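Nudix hydrolase DR_0079 (Deinococcus radiodurans, PDB 2O5F) hydrolyses nucleoside di- and triphosphates to monophosphates, with a marked preference for CDP and CTP and magnesium as cofactor. Local coordinates at residues S74-T77 and Y78-F82. Sequence-based numbering, arbitrary orientation.
Sequences SGET and YEEAF
Glu80 reaches back from the first turn of its helix to Thr77, the N-cap residue, and its side chain can be followed atom by atom. Glu80 CB lies 3.5 Å from Glu76 CG and also meets Thr77 CG2. Glu80 CG, set anti to its own carbonyl carbon (chi1 -68°), packs closely on the same methyl, 3.2 Å from Thr77 CG2, the two side chains crossing at about a right angle. Glu80 CD follows at 3.4 Å from Thr77 CG2, which only grazes OE2. At the tip, Glu80 OE1 accepts Thr77 N at 3.1 Å in a nearly straight bond (168°), although the N-H arrives 48° out of the carboxylate plane. This return bond from the third helical residue to the N-cap amide is one half of a capping box; the Thr77 side chain supplies no cap. A water donates to both Glu80 OE1 and Gly75 O, and Ala81 N donates to Thr77 O at 3.1 Å, an i to i+4 bond of the helix's first turn.

Glu76 runs extended past Glu80 in the opposite direction, bringing Glu76 OE1 to 3.2 Å from Ala81 CB; Glu76 OE1 accepts Gln73 N and OE2 makes a salt bridge with Arg84 NE. With an alanine here, Arg84 would probably lose this salt-bridge partner, Gln73 N its acceptor, and the Ala81 methyl part of its cover.

Within the Nudix box, this turn links strand 68-71 to helix 78-90, which carries the inferred magnesium ligands Glu85 and Glu89, while Tyr78 and Phe82 pack against strands 35-42 and 115-122.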
loop_
_atom_site.group_PDB
_atom_site.type_symbol
_atom_site.label_atom_id
_atom_site.label_comp_id
_atom_site.label_asym_id
_atom_site.label_seq_id
_atom_site.Cartn_x
_atom_site.Cartn_y
_atom_site.Cartn_z
ATOM N N SER A 74 10.062 10.560 -7.147
ATOM C CA SER A 74 10.037 11.962 -7.549
ATOM C C SER A 74 9.586 12.139 -8.995
ATOM O O SER A 74 10.105 11.491 -9.901
ATOM C CB SER A 74 11.422 12.591 -7.381
ATOM O OG SER A 74 11.418 13.930 -7.836
ATOM N N GLY A 75 8.615 13.026 -9.195
ATOM C CA GLY A 75 8.109 13.301 -10.529
ATOM C C GLY A 75 7.018 12.347 -10.972
ATOM O O GLY A 75 6.399 12.528 -12.021
ATOM N N GLU A 76 6.773 11.330 -10.159
ATOM C CA GLU A 76 5.775 10.323 -10.469
ATOM C C GLU A 76 4.421 10.664 -9.850
ATOM O O GLU A 76 4.346 11.253 -8.774
ATOM C CB GLU A 76 6.283 8.983 -9.947
ATOM C CG GLU A 76 5.500 7.762 -10.337
ATOM C CD GLU A 76 6.179 6.501 -9.821
ATOM O OE1 GLU A 76 6.462 6.433 -8.604
ATOM O OE2 GLU A 76 6.430 5.582 -10.628
ATOM N N THR A 77 3.345 10.316 -10.542
ATOM C CA THR A 77 2.022 10.575 -9.998
ATOM C C THR A 77 1.621 9.333 -9.194
ATOM O O THR A 77 2.271 8.294 -9.294
ATOM C CB THR A 77 0.998 10.804 -11.108
ATOM O OG1 THR A 77 -0.225 11.283 -10.537
ATOM C CG2 THR A 77 0.737 9.521 -11.837
ATOM N N TYR A 78 0.558 9.443 -8.404
ATOM C CA TYR A 78 0.091 8.321 -7.596
ATOM C C TYR A 78 -0.256 7.105 -8.455
ATOM O O TYR A 78 0.144 5.985 -8.142
ATOM C CB TYR A 78 -1.134 8.733 -6.769
ATOM C CG TYR A 78 -0.821 9.590 -5.551
ATOM C CD1 TYR A 78 -0.317 9.018 -4.385
ATOM C CD2 TYR A 78 -1.046 10.966 -5.562
ATOM C CE1 TYR A 78 -0.051 9.789 -3.250
ATOM C CE2 TYR A 78 -0.782 11.755 -4.439
ATOM C CZ TYR A 78 -0.290 11.160 -3.290
ATOM O OH TYR A 78 -0.051 11.926 -2.178
ATOM N N GLU A 79 -0.994 7.325 -9.539
ATOM C CA GLU A 79 -1.385 6.226 -10.423
ATOM C C GLU A 79 -0.167 5.527 -11.035
ATOM O O GLU A 79 -0.131 4.298 -11.136
ATOM C CB GLU A 79 -2.294 6.742 -11.546
ATOM C CG GLU A 79 -2.907 5.632 -12.396
ATOM C CD GLU A 79 -3.700 6.163 -13.578
ATOM O OE1 GLU A 79 -4.250 7.282 -13.471
ATOM O OE2 GLU A 79 -3.784 5.454 -14.606
ATOM N N GLU A 80 0.828 6.306 -11.446
ATOM C CA GLU A 80 2.025 5.729 -12.039
ATOM C C GLU A 80 2.783 4.869 -11.032
ATOM O O GLU A 80 3.306 3.809 -11.379
ATOM C CB GLU A 80 2.931 6.835 -12.588
ATOM C CG GLU A 80 2.329 7.561 -13.785
ATOM C CD GLU A 80 3.093 8.814 -14.166
ATOM O OE1 GLU A 80 3.954 9.249 -13.370
ATOM O OE2 GLU A 80 2.823 9.364 -15.257
ATOM N N ALA A 81 2.836 5.316 -9.781
ATOM C CA ALA A 81 3.535 4.552 -8.756
ATOM C C ALA A 81 2.778 3.246 -8.516
ATOM O O ALA A 81 3.376 2.189 -8.311
ATOM C CB ALA A 81 3.621 5.356 -7.466
ATOM N N PHE A 82 1.455 3.341 -8.550
ATOM C CA PHE A 82 0.588 2.188 -8.344
ATOM C C PHE A 82 0.850 1.165 -9.442
ATOM O O PHE A 82 1.113 -0.005 -9.157
ATOM C CB PHE A 82 -0.878 2.652 -8.342
ATOM C CG PHE A 82 -1.889 1.536 -8.256
ATOM C CD1 PHE A 82 -1.635 0.388 -7.517
ATOM C CD2 PHE A 82 -3.116 1.655 -8.903
ATOM C CE1 PHE A 82 -2.589 -0.626 -7.423
ATOM C CE2 PHE A 82 -4.073 0.650 -8.817
ATOM C CZ PHE A 82 -3.807 -0.496 -8.073
HETATM O O HOH W 1 4.802 11.722 -14.077
HETATM O O HOH W 2 -2.588 9.746 -9.753
#